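Phage tail sheath protein (PDB 3HXL) probably forms, in many copies, the contractile sheath around the tail tube of a myovirus-like phage or prophage. Local coordinates at residues A[33-39]-A[200-206]; A[403-407]-A[418-422]; A[43-47]-A[107-113]; A[116-121]-A[132-138]. All blocks are in the same frame, centred on the assembly; numbering follows the deposited sequence.

Contact 1. Residues A[33-39]-A[200-206]; sequences RGIVSMP and FNTIALP
I35 and N201, the residues that lose most surface to the pairing, meet where the strands of segments 33-39 and 200-206 begin to run in parallel. The carbonyl O of I35 is shared by two consecutive N-H groups, N201 N at 2.9 Å and T202 N at 3.3 Å. From there the parallel ladder goes on through S37 N to T202 O (2.9 Å) and A204 N to S37 O (3.0 Å). The N201 side chain leans across to segment 33-39, with its amide group beside the backbone of R33, G34 and I35. The R33 guanidinium comes back over N201, its plane turned 36° from that of the amide, while its NE and NH1 bond to the carbonyls of A277 and T274. I35 crosses F200 at about a right angle: CG2, anti to the backbone N of I35, is the branch that touches F200 CB at 3.8 Å. On the other face of the sheet from S37 and I203, V36 CG2 lies 3.3 Å from T202 OG1, a hydroxyl that bonds to A271 O. The A204 carbonyl O, buried against P39 CD, has no polar partner. This pairing lies near the centre of the chain, in a mixed sheet where strand 35-40 runs between strands 84-89 and 202-204, both parallel to it. Helix 263-276 packs on the V36 and T202 face, and helices 185-195 and 210-227 on the face of S37 and I203.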
loop_
_atom_site.group_PDB
_atom_site.type_symbol
_atom_site.label_atom_id
_atom_site.label_comp_id
_atom_site.label_asym_id
_atom_site.label_seq_id
_atom_site.Cartn_x
_atom_site.Cartn_y
_atom_site.Cartn_z
ATOM N N ARG A 33 9.614 -5.805 -4.173
ATOM C CA ARG A 33 8.843 -4.908 -3.329
ATOM C C ARG A 33 7.665 -4.428 -4.169
ATOM O O ARG A 33 7.022 -5.223 -4.857
ATOM C CB ARG A 33 9.737 -3.731 -2.910
ATOM C CG ARG A 33 10.980 -4.145 -2.129
ATOM C CD ARG A 33 11.977 -2.986 -1.988
ATOM N NE ARG A 33 11.352 -1.791 -1.422
ATOM C CZ ARG A 33 11.049 -1.639 -0.138
ATOM N NH1 ARG A 33 10.475 -0.516 0.277
ATOM N NH2 ARG A 33 11.336 -2.598 0.735
ATOM N N GLY A 34 7.386 -3.131 -4.111
ATOM C CA GLY A 34 6.308 -2.563 -4.900
ATOM C C GLY A 34 4.898 -2.655 -4.348
ATOM O O GLY A 34 3.956 -2.209 -4.995
ATOM N N ILE A 35 4.739 -3.204 -3.149
ATOM C CA ILE A 35 3.402 -3.345 -2.589
ATOM C C ILE A 35 3.096 -2.358 -1.467
ATOM O O ILE A 35 3.753 -2.359 -0.426
ATOM C CB ILE A 35 3.185 -4.778 -2.064
ATOM C CG1 ILE A 35 3.457 -5.780 -3.185
ATOM C CG2 ILE A 35 1.771 -4.933 -1.539
ATOM C CD1 ILE A 35 3.419 -7.226 -2.741
ATOM N N VAL A 36 2.092 -1.519 -1.693
ATOM C CA VAL A 36 1.677 -0.527 -0.705
ATOM C C VAL A 36 0.254 -0.856 -0.241
ATOM O O VAL A 36 -0.511 -1.470 -0.980
ATOM C CB VAL A 36 1.706 0.915 -1.306
ATOM C CG1 VAL A 36 0.650 1.058 -2.397
ATOM C CG2 VAL A 36 1.478 1.952 -0.210
ATOM N N SER A 37 -0.088 -0.479 0.991
ATOM C CA SER A 37 -1.432 -0.723 1.515
ATOM C C SER A 37 -1.935 0.539 2.191
ATOM O O SER A 37 -1.167 1.276 2.813
ATOM C CB SER A 37 -1.450 -1.868 2.526
ATOM O OG SER A 37 -2.773 -2.041 3.022
HETATM N N MSE A 38 -3.231 0.781 2.088
HETATM C CA MSE A 38 -3.786 1.992 2.658
HETATM C C MSE A 38 -5.230 1.846 3.114
HETATM O O MSE A 38 -6.063 1.281 2.411
HETATM C CB MSE A 38 -3.661 3.102 1.610
HETATM C CG MSE A 38 -4.185 4.473 1.978
HETATM SE SE MSE A 38 -3.579 5.792 0.655
HETATM C CE MSE A 38 -4.293 4.886 -0.936
ATOM N N PRO A 39 -5.531 2.322 4.331
ATOM C CA PRO A 39 -6.901 2.240 4.849
ATOM C C PRO A 39 -7.606 3.561 4.506
ATOM O O PRO A 39 -7.113 4.635 4.844
ATOM C CB PRO A 39 -6.687 2.052 6.348
ATOM C CG PRO A 39 -5.480 2.907 6.613
ATOM C CD PRO A 39 -4.570 2.630 5.411
ATOM N N PHE A 200 3.349 -7.233 2.128
ATOM C CA PHE A 200 3.401 -5.848 1.670
ATOM C C PHE A 200 4.699 -5.200 2.142
ATOM O O PHE A 200 5.439 -5.785 2.930
ATOM C CB PHE A 200 2.183 -5.068 2.188
ATOM C CG PHE A 200 2.150 -4.895 3.686
ATOM C CD1 PHE A 200 2.654 -3.740 4.283
ATOM C CD2 PHE A 200 1.623 -5.892 4.499
ATOM C CE1 PHE A 200 2.634 -3.582 5.677
ATOM C CE2 PHE A 200 1.600 -5.744 5.888
ATOM C CZ PHE A 200 2.107 -4.585 6.474
ATOM N N ASN A 201 4.978 -3.998 1.654
ATOM C CA ASN A 201 6.204 -3.306 2.017
ATOM C C ASN A 201 5.938 -2.072 2.852
ATOM O O ASN A 201 6.595 -1.842 3.862
ATOM C CB ASN A 201 6.965 -2.880 0.754
ATOM C CG ASN A 201 7.344 -4.052 -0.112
ATOM O OD1 ASN A 201 8.176 -4.870 0.268
ATOM N ND2 ASN A 201 6.725 -4.149 -1.275
ATOM N N THR A 202 4.962 -1.285 2.424
ATOM C CA THR A 202 4.659 -0.047 3.117
ATOM C C THR A 202 3.178 0.225 3.317
ATOM O O THR A 202 2.329 -0.234 2.548
ATOM C CB THR A 202 5.241 1.140 2.353
ATOM O OG1 THR A 202 4.460 1.364 1.174
ATOM C CG2 THR A 202 6.674 0.848 1.938
ATOM N N ILE A 203 2.879 0.992 4.358
ATOM C CA ILE A 203 1.509 1.376 4.663
ATOM C C ILE A 203 1.441 2.896 4.745
ATOM O O ILE A 203 2.352 3.532 5.263
ATOM C CB ILE A 203 1.048 0.815 6.024
ATOM C CG1 ILE A 203 0.804 -0.691 5.918
ATOM C CG2 ILE A 203 -0.207 1.549 6.478
ATOM C CD1 ILE A 203 0.607 -1.376 7.271
ATOM N N ALA A 204 0.369 3.476 4.219
ATOM C CA ALA A 204 0.192 4.915 4.293
ATOM C C ALA A 204 -0.994 5.181 5.203
ATOM O O ALA A 204 -2.009 4.484 5.129
ATOM C CB ALA A 204 -0.080 5.504 2.906
ATOM N N LEU A 205 -0.857 6.166 6.085
ATOM C CA LEU A 205 -1.958 6.553 6.965
ATOM C C LEU A 205 -2.240 8.021 6.649
ATOM O O LEU A 205 -1.601 8.911 7.195
ATOM C CB LEU A 205 -1.583 6.389 8.449
ATOM C CG LEU A 205 -2.641 6.892 9.443
ATOM C CD1 LEU A 205 -3.986 6.217 9.163
ATOM C CD2 LEU A 205 -2.194 6.608 10.868
ATOM N N PRO A 206 -3.180 8.286 5.729
ATOM C CA PRO A 206 -3.543 9.651 5.335
ATOM C C PRO A 206 -4.537 10.247 6.331
ATOM O O PRO A 206 -5.654 10.621 5.971
ATOM C CB PRO A 206 -4.154 9.444 3.954
ATOM C CG PRO A 206 -4.884 8.156 4.130
ATOM C CD PRO A 206 -3.853 7.299 4.862
#

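Contact 2. Residues A[403-407]-A[418-422]; sequences TDLTV and IEAYA
L405 lies over A420, and its conformation decides which atoms meet. With CG anti to the backbone N (chi1 -164°), the leucine turns its branch point onto A420, CG to CB 3.7 Å, and sends CD2 obliquely to I418 CG2 at 3.9 Å. V407 and I418 lie side by side and point the same way; V407 CG2 is 3.8 Å from I418 CG1. In I418, CG1, beside the backbone N (chi1 -52°), runs along V407; CG2 also touches V407 CG2, and reaches L405 and the carbonyl O of T406. These residues form the apolar face of a beta hairpin in the C-terminal domain, strands 405-408 and 415-422, with helix 373-392 packed on L405 and I418. The second strand pairs on its far edge with strand 431-438. T406 and E419 form the antiparallel hydrogen-bonded pair, T406 N to E419 O 2.8 Å and E419 N to T406 O 3.0 Å. Their side chains leave on the other face and cross obliquely, with T406 OG1 3.9 Å from E419 CB; the extended E419 chain carries OE2 on to the hydroxyl of Y432. Where the strands open, Y421 N still bonds to D404 O at 2.9 Å, and one water lies within hydrogen-bonding distance of both D404 OD1 and Y421 O. D404 OD1 also accepts from D400 N, and the Y421 ring makes a cation-pi contact with K430.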
loop_
_atom_site.group_PDB
_atom_site.type_symbol
_atom_site.label_atom_id
_atom_site.label_comp_id
_atom_site.label_asym_id
_atom_site.label_seq_id
_atom_site.Cartn_x
_atom_site.Cartn_y
_atom_site.Cartn_z
ATOM N N THR A 403 35.728 -13.422 3.319
ATOM C CA THR A 403 35.903 -13.093 4.725
ATOM C C THR A 403 34.730 -12.375 5.382
ATOM O O THR A 403 34.641 -12.318 6.609
ATOM C CB THR A 403 37.163 -12.230 4.924
ATOM O OG1 THR A 403 37.263 -11.837 6.299
ATOM C CG2 THR A 403 37.099 -10.985 4.049
ATOM N N ASP A 404 33.824 -11.843 4.573
ATOM C CA ASP A 404 32.689 -11.094 5.100
ATOM C C ASP A 404 31.458 -11.894 5.514
ATOM O O ASP A 404 30.425 -11.310 5.841
ATOM C CB ASP A 404 32.298 -10.007 4.096
ATOM C CG ASP A 404 33.352 -8.920 3.989
ATOM O OD1 ASP A 404 33.223 -8.032 3.121
ATOM O OD2 ASP A 404 34.314 -8.952 4.783
ATOM N N LEU A 405 31.562 -13.220 5.517
ATOM C CA LEU A 405 30.427 -14.051 5.907
ATOM C C LEU A 405 30.872 -15.442 6.348
ATOM O O LEU A 405 31.608 -16.126 5.635
ATOM C CB LEU A 405 29.438 -14.157 4.745
ATOM C CG LEU A 405 28.023 -14.660 5.038
ATOM C CD1 LEU A 405 27.083 -14.140 3.964
ATOM C CD2 LEU A 405 27.992 -16.184 5.095
ATOM N N THR A 406 30.422 -15.849 7.531
ATOM C CA THR A 406 30.769 -17.151 8.087
ATOM C C THR A 406 29.538 -17.832 8.679
ATOM O O THR A 406 28.520 -17.183 8.928
ATOM C CB THR A 406 31.835 -17.012 9.191
ATOM O OG1 THR A 406 31.335 -16.167 10.238
ATOM C CG2 THR A 406 33.112 -16.402 8.626
ATOM N N VAL A 407 29.643 -19.139 8.904
ATOM C CA VAL A 407 28.546 -19.926 9.463
ATOM C C VAL A 407 29.062 -20.935 10.485
ATOM O O VAL A 407 29.817 -21.842 10.138
ATOM C CB VAL A 407 27.793 -20.700 8.356
ATOM C CG1 VAL A 407 26.721 -21.584 8.974
ATOM C CG2 VAL A 407 27.169 -19.722 7.371
ATOM N N ILE A 418 24.849 -17.407 11.534
ATOM C CA ILE A 418 25.514 -16.805 10.389
ATOM C C ILE A 418 25.891 -15.369 10.715
ATOM O O ILE A 418 25.056 -14.591 11.168
ATOM C CB ILE A 418 24.599 -16.793 9.163
ATOM C CG1 ILE A 418 24.056 -18.199 8.912
ATOM C CG2 ILE A 418 25.365 -16.282 7.949
ATOM C CD1 ILE A 418 23.039 -18.260 7.804
ATOM N N GLU A 419 27.154 -15.027 10.495
ATOM C CA GLU A 419 27.637 -13.674 10.751
ATOM C C GLU A 419 28.177 -13.091 9.451
ATOM O O GLU A 419 28.927 -13.749 8.732
ATOM C CB GLU A 419 28.745 -13.688 11.808
ATOM C CG GLU A 419 28.277 -14.023 13.220
ATOM C CD GLU A 419 29.377 -13.846 14.255
ATOM O OE1 GLU A 419 30.389 -14.572 14.183
ATOM O OE2 GLU A 419 29.230 -12.977 15.137
ATOM N N ALA A 420 27.794 -11.855 9.147
ATOM C CA ALA A 420 28.258 -11.217 7.924
ATOM C C ALA A 420 28.392 -9.710 8.079
ATOM O O ALA A 420 27.869 -9.116 9.022
ATOM C CB ALA A 420 27.294 -11.524 6.788
ATOM N N TYR A 421 29.111 -9.103 7.145
ATOM C CA TYR A 421 29.273 -7.659 7.126
ATOM C C TYR A 421 28.746 -7.173 5.800
ATOM O O TYR A 421 29.154 -7.654 4.745
ATOM C CB TYR A 421 30.736 -7.253 7.273
ATOM C CG TYR A 421 31.211 -7.262 8.699
ATOM C CD1 TYR A 421 30.553 -6.514 9.677
ATOM C CD2 TYR A 421 32.317 -8.022 9.079
ATOM C CE1 TYR A 421 30.984 -6.525 10.997
ATOM C CE2 TYR A 421 32.756 -8.040 10.396
ATOM C CZ TYR A 421 32.084 -7.290 11.349
ATOM O OH TYR A 421 32.517 -7.304 12.653
ATOM N N ALA A 422 27.815 -6.230 5.864
ATOM C CA ALA A 422 27.225 -5.657 4.666
ATOM C C ALA A 422 27.498 -4.166 4.703
ATOM O O ALA A 422 27.305 -3.517 5.731
ATOM C CB ALA A 422 25.732 -5.915 4.641
HETATM O O HOH W 1 31.149 -6.384 3.609
#

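Contact 3. Residues A[43-47]-A[107-113]; sequences SWGEP and AKWGGAR
Two loops meet at the junction between the region that carries strands 35-40 and 51-54 and the beta-sandwich domain, and a T-shaped tryptophan pair, W44 and W109, forms the core of the joint. W109 turns its edge to the face of W44, the five-membered rings 5.0 Å apart between centroids and the planes at 84°. Between the two rings the nearest atoms are W109 CD1 and W44 NE1, 3.5 Å apart, and W109 CB sits over the six-membered ring of W44. With CG anti to its backbone N (chi1 -169°), W44 brings its six-membered ring up to A107 CB at the edge, with R113 CB beside CE3. One face of W109 carries the backbone of G45 and E46: E46 CA stands 3.6 Å above the centroid of the six-membered ring, almost on its normal. K108 CG lies against the opposite face. R89 donates to the carbonyls of G45 and G110, and the R113 guanidinium forms salt bridges with D116 and D138. Beyond the rings the backbones come close at G111, whose CA makes a CA-H...O contact with S43 O at 3.2 Å; the same oxygen receives a weak bond from R113 N at 3.3 Å.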
loop_
_atom_site.group_PDB
_atom_site.type_symbol
_atom_site.label_atom_id
_atom_site.label_comp_id
_atom_site.label_asym_id
_atom_site.label_seq_id
_atom_site.Cartn_x
_atom_site.Cartn_y
_atom_site.Cartn_z
ATOM N N SER A 43 -16.792 6.353 -0.437
ATOM C CA SER A 43 -18.222 6.577 -0.617
ATOM C C SER A 43 -18.858 5.431 -1.393
ATOM O O SER A 43 -20.043 5.471 -1.728
ATOM C CB SER A 43 -18.462 7.892 -1.363
ATOM O OG SER A 43 -17.886 8.984 -0.669
ATOM N N TRP A 44 -18.061 4.406 -1.673
ATOM C CA TRP A 44 -18.540 3.247 -2.408
ATOM C C TRP A 44 -17.492 2.144 -2.332
ATOM O O TRP A 44 -16.333 2.404 -2.005
ATOM C CB TRP A 44 -18.795 3.644 -3.868
ATOM C CG TRP A 44 -19.526 2.622 -4.689
ATOM C CD1 TRP A 44 -18.981 1.701 -5.535
ATOM C CD2 TRP A 44 -20.947 2.451 -4.768
ATOM N NE1 TRP A 44 -19.979 0.971 -6.144
ATOM C CE2 TRP A 44 -21.192 1.411 -5.689
ATOM C CE3 TRP A 44 -22.037 3.080 -4.149
ATOM C CZ2 TRP A 44 -22.489 0.981 -6.009
ATOM C CZ3 TRP A 44 -23.327 2.653 -4.469
ATOM C CH2 TRP A 44 -23.536 1.611 -5.392
ATOM N N GLY A 45 -17.908 0.915 -2.625
ATOM C CA GLY A 45 -16.988 -0.207 -2.600
ATOM C C GLY A 45 -17.199 -1.166 -1.445
ATOM O O GLY A 45 -17.761 -0.798 -0.415
ATOM N N GLU A 46 -16.746 -2.402 -1.623
ATOM C CA GLU A 46 -16.870 -3.422 -0.591
ATOM C C GLU A 46 -16.086 -3.014 0.655
ATOM O O GLU A 46 -14.883 -2.759 0.590
ATOM C CB GLU A 46 -16.357 -4.763 -1.119
ATOM C CG GLU A 46 -16.358 -5.881 -0.087
ATOM C CD GLU A 46 -16.118 -7.239 -0.710
ATOM O OE1 GLU A 46 -15.258 -7.341 -1.612
ATOM O OE2 GLU A 46 -16.782 -8.210 -0.296
ATOM N N PRO A 47 -16.767 -2.942 1.811
ATOM C CA PRO A 47 -16.128 -2.559 3.075
ATOM C C PRO A 47 -15.492 -3.714 3.854
ATOM O O PRO A 47 -15.896 -4.867 3.713
ATOM C CB PRO A 47 -17.277 -1.923 3.844
ATOM C CG PRO A 47 -18.420 -2.828 3.476
ATOM C CD PRO A 47 -18.234 -3.013 1.967
ATOM N N ALA A 107 -28.839 0.520 -3.538
ATOM C CA ALA A 107 -27.438 0.558 -3.946
ATOM C C ALA A 107 -26.726 -0.724 -3.525
ATOM O O ALA A 107 -27.041 -1.311 -2.487
ATOM C CB ALA A 107 -26.751 1.766 -3.322
ATOM N N LYS A 108 -25.762 -1.156 -4.334
ATOM C CA LYS A 108 -25.008 -2.371 -4.043
ATOM C C LYS A 108 -24.159 -2.191 -2.788
ATOM O O LYS A 108 -24.027 -3.108 -1.978
ATOM C CB LYS A 108 -24.106 -2.730 -5.229
ATOM C CG LYS A 108 -23.374 -4.059 -5.083
ATOM C CD LYS A 108 -22.577 -4.380 -6.338
ATOM C CE LYS A 108 -21.867 -5.723 -6.235
ATOM N NZ LYS A 108 -21.082 -6.002 -7.471
ATOM N N TRP A 109 -23.580 -1.002 -2.641
ATOM C CA TRP A 109 -22.738 -0.685 -1.489
ATOM C C TRP A 109 -23.250 0.584 -0.816
ATOM O O TRP A 109 -23.878 1.427 -1.454
ATOM C CB TRP A 109 -21.276 -0.463 -1.921
ATOM C CG TRP A 109 -20.626 -1.647 -2.590
ATOM C CD1 TRP A 109 -20.108 -1.695 -3.858
ATOM C CD2 TRP A 109 -20.437 -2.956 -2.032
ATOM N NE1 TRP A 109 -19.615 -2.951 -4.123
ATOM C CE2 TRP A 109 -19.808 -3.744 -3.023
ATOM C CE3 TRP A 109 -20.748 -3.540 -0.796
ATOM C CZ2 TRP A 109 -19.478 -5.088 -2.809
ATOM C CZ3 TRP A 109 -20.420 -4.875 -0.585
ATOM C CH2 TRP A 109 -19.793 -5.636 -1.589
ATOM N N GLY A 110 -22.990 0.709 0.482
ATOM C CA GLY A 110 -23.411 1.898 1.193
ATOM C C GLY A 110 -22.472 3.036 0.834
ATOM O O GLY A 110 -21.341 2.796 0.409
ATOM N N GLY A 111 -22.938 4.268 0.994
ATOM C CA GLY A 111 -22.112 5.417 0.676
ATOM C C GLY A 111 -22.905 6.492 -0.035
ATOM O O GLY A 111 -24.004 6.237 -0.532
ATOM N N ALA A 112 -22.343 7.697 -0.085
ATOM C CA ALA A 112 -22.988 8.830 -0.737
ATOM C C ALA A 112 -23.043 8.639 -2.249
ATOM O O ALA A 112 -23.824 9.294 -2.940
ATOM C CB ALA A 112 -22.234 10.115 -0.402
ATOM N N ARG A 113 -22.210 7.743 -2.766
ATOM C CA ARG A 113 -22.185 7.491 -4.200
ATOM C C ARG A 113 -23.523 6.905 -4.650
ATOM O O ARG A 113 -23.907 7.027 -5.812
ATOM C CB ARG A 113 -21.032 6.545 -4.540
ATOM C CG ARG A 113 -20.888 6.205 -6.012
ATOM C CD ARG A 113 -20.894 7.438 -6.900
ATOM N NE ARG A 113 -20.256 7.157 -8.183
ATOM C CZ ARG A 113 -20.274 7.973 -9.232
ATOM N NH1 ARG A 113 -20.907 9.136 -9.160
ATOM N NH2 ARG A 113 -19.650 7.626 -10.351
#

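Contact 4. Residues A[116-121]-A[132-138]; sequences DITLVI and DVSTLVD
Segments 116-121 and 132-138 run antiparallel, their strand axes 4.6 Å apart at closest and 155° between directions, as the paired arms of a beta hairpin in the beta-sandwich domain. T118 with L136 and V120 with S134 are the hydrogen-bonded pairs, each tied both ways; S134 N to V120 O, at 2.8 Å, is nearly straight. Past the end of the ladder D138 N still reaches D116 O at 3.0 Å. On one face L119 reaches toward the partner strand, CG anti to its backbone N (chi1 169°), and brings CD1 obliquely to V133 CG1 at 3.6 Å. I117 and T135 lie side by side on this face, methyl to methyl, CG2 to CG2 3.8 Å. Residues of strands 103-107 and 159-162 pack against it, L103 and V105 on L119, F161 on V133, consistent with this being the inward side of the sandwich. The other face is more open: V120 CG2 touches L136 CD1 at 3.8 Å as the two side chains cross, and S134 OG bonds to E141. At the open end of the hairpin D116 and D138 stand side by side, their carboxylate planes 40° apart. R113 bridges the two acids through NH1, which would offset the repulsion between their charges. A water lies within hydrogen-bonding distance of both, 3.1 Å from D116 OD1 and 3.1 Å from D138 OD1.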
loop_
_atom_site.group_PDB
_atom_site.type_symbol
_atom_site.label_atom_id
_atom_site.label_comp_id
_atom_site.label_asym_id
_atom_site.label_seq_id
_atom_site.Cartn_x
_atom_site.Cartn_y
_atom_site.Cartn_z
ATOM N N ASP A 116 -26.092 9.149 -6.372
ATOM C CA ASP A 116 -25.866 9.596 -7.747
ATOM C C ASP A 116 -26.528 8.629 -8.720
ATOM O O ASP A 116 -26.348 8.728 -9.933
ATOM C CB ASP A 116 -24.372 9.666 -8.073
ATOM C CG ASP A 116 -23.622 10.651 -7.199
ATOM O OD1 ASP A 116 -24.245 11.617 -6.715
ATOM O OD2 ASP A 116 -22.402 10.463 -7.012
ATOM N N ILE A 117 -27.281 7.682 -8.177
ATOM C CA ILE A 117 -27.968 6.694 -8.996
ATOM C C ILE A 117 -29.426 7.100 -9.162
ATOM O O ILE A 117 -30.057 7.579 -8.220
ATOM C CB ILE A 117 -27.910 5.301 -8.342
ATOM C CG1 ILE A 117 -26.461 4.959 -7.978
ATOM C CG2 ILE A 117 -28.465 4.251 -9.305
ATOM C CD1 ILE A 117 -26.300 3.634 -7.261
ATOM N N THR A 118 -29.955 6.912 -10.363
ATOM C CA THR A 118 -31.348 7.246 -10.634
ATOM C C THR A 118 -32.006 6.138 -11.441
ATOM O O THR A 118 -31.440 5.642 -12.416
ATOM C CB THR A 118 -31.473 8.572 -11.415
ATOM O OG1 THR A 118 -30.946 9.644 -10.627
ATOM C CG2 THR A 118 -32.937 8.868 -11.737
ATOM N N LEU A 119 -33.205 5.756 -11.018
ATOM C CA LEU A 119 -33.962 4.706 -11.689
ATOM C C LEU A 119 -34.906 5.300 -12.729
ATOM O O LEU A 119 -35.544 6.323 -12.490
ATOM C CB LEU A 119 -34.780 3.916 -10.666
ATOM C CG LEU A 119 -35.826 2.961 -11.245
ATOM C CD1 LEU A 119 -35.134 1.789 -11.915
ATOM C CD2 LEU A 119 -36.748 2.479 -10.137
ATOM N N VAL A 120 -34.978 4.647 -13.883
ATOM C CA VAL A 120 -35.853 5.070 -14.967
ATOM C C VAL A 120 -36.611 3.845 -15.478
ATOM O O VAL A 120 -36.001 2.843 -15.866
ATOM C CB VAL A 120 -35.047 5.700 -16.130
ATOM C CG1 VAL A 120 -35.980 6.038 -17.294
ATOM C CG2 VAL A 120 -34.343 6.964 -15.649
ATOM N N ILE A 121 -37.941 3.927 -15.455
ATOM C CA ILE A 121 -38.804 2.837 -15.911
ATOM C C ILE A 121 -39.795 3.392 -16.930
ATOM O O ILE A 121 -40.668 4.192 -16.598
ATOM C CB ILE A 121 -39.590 2.207 -14.729
ATOM C CG1 ILE A 121 -38.610 1.671 -13.682
ATOM C CG2 ILE A 121 -40.464 1.063 -15.229
ATOM C CD1 ILE A 121 -39.289 1.135 -12.435
ATOM N N ASP A 132 -38.717 -0.864 -19.968
ATOM C CA ASP A 132 -37.280 -0.688 -20.097
ATOM C C ASP A 132 -36.807 -0.092 -18.780
ATOM O O ASP A 132 -37.060 1.080 -18.498
ATOM C CB ASP A 132 -36.936 0.257 -21.254
ATOM C CG ASP A 132 -37.172 -0.373 -22.615
ATOM O OD1 ASP A 132 -36.818 -1.555 -22.802
ATOM O OD2 ASP A 132 -37.703 0.322 -23.506
ATOM N N VAL A 133 -36.146 -0.907 -17.962
ATOM C CA VAL A 133 -35.645 -0.445 -16.671
ATOM C C VAL A 133 -34.174 -0.079 -16.807
ATOM O O VAL A 133 -33.317 -0.941 -17.007
ATOM C CB VAL A 133 -35.805 -1.530 -15.582
ATOM C CG1 VAL A 133 -35.382 -0.976 -14.225
ATOM C CG2 VAL A 133 -37.246 -1.999 -15.534
ATOM N N SER A 134 -33.890 1.211 -16.706
ATOM C CA SER A 134 -32.524 1.678 -16.841
ATOM C C SER A 134 -31.966 2.227 -15.537
ATOM O O SER A 134 -32.685 2.824 -14.730
ATOM C CB SER A 134 -32.452 2.739 -17.942
ATOM O OG SER A 134 -32.824 2.180 -19.191
ATOM N N THR A 135 -30.675 1.999 -15.333
ATOM C CA THR A 135 -29.987 2.476 -14.145
ATOM C C THR A 135 -29.043 3.583 -14.594
ATOM O O THR A 135 -28.151 3.359 -15.416
ATOM C CB THR A 135 -29.170 1.345 -13.477
ATOM O OG1 THR A 135 -30.039 0.249 -13.176
ATOM C CG2 THR A 135 -28.525 1.837 -12.189
ATOM N N LEU A 136 -29.260 4.782 -14.066
ATOM C CA LEU A 136 -28.433 5.927 -14.413
ATOM C C LEU A 136 -27.524 6.334 -13.270
ATOM O O LEU A 136 -27.909 6.286 -12.100
ATOM C CB LEU A 136 -29.302 7.127 -14.800
ATOM C CG LEU A 136 -29.884 7.185 -16.220
ATOM C CD1 LEU A 136 -30.730 5.965 -16.502
ATOM C CD2 LEU A 136 -30.705 8.456 -16.358
ATOM N N VAL A 137 -26.313 6.733 -13.630
ATOM C CA VAL A 137 -25.316 7.189 -12.671
ATOM C C VAL A 137 -24.808 8.521 -13.201
ATOM O O VAL A 137 -24.193 8.576 -14.268
ATOM C CB VAL A 137 -24.142 6.200 -12.565
ATOM C CG1 VAL A 137 -23.099 6.735 -11.599
ATOM C CG2 VAL A 137 -24.650 4.844 -12.098
ATOM N N ASP A 138 -25.067 9.588 -12.451
ATOM C CA ASP A 138 -24.677 10.932 -12.864
ATOM C C ASP A 138 -25.314 11.242 -14.214
ATOM O O ASP A 138 -24.697 11.873 -15.070
ATOM C CB ASP A 138 -23.156 11.069 -12.978
ATOM C CG ASP A 138 -22.463 11.084 -11.629
ATOM O OD1 ASP A 138 -23.034 11.638 -10.667
ATOM O OD2 ASP A 138 -21.337 10.558 -11.537
HETATM O O HOH W 2 -25.502 12.789 -9.258
#

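Following the chain from its N terminus, strand 35-40 opens contact 1, which closes only at 200-206, after 160 intervening residues. Contacts 3 and 4 both nest inside that long loop and follow one another in series: contact 3 joins the loop after strand 35-40 to the loop between strands 103-107 and 117-123 of the beta-sandwich domain, and contact 4 closes a hairpin within it. These two touch, through the R113-D138 salt bridge and the packing of W44 on I117, so the joint between domains continues into the hairpin. Contact 1 thus brings the chain back from the sandwich to the central sheet. Contact 2, a C-terminal hairpin, comes later, about 52 Å from contact 4 between nearest atoms, on the opposite side of the chain's centre.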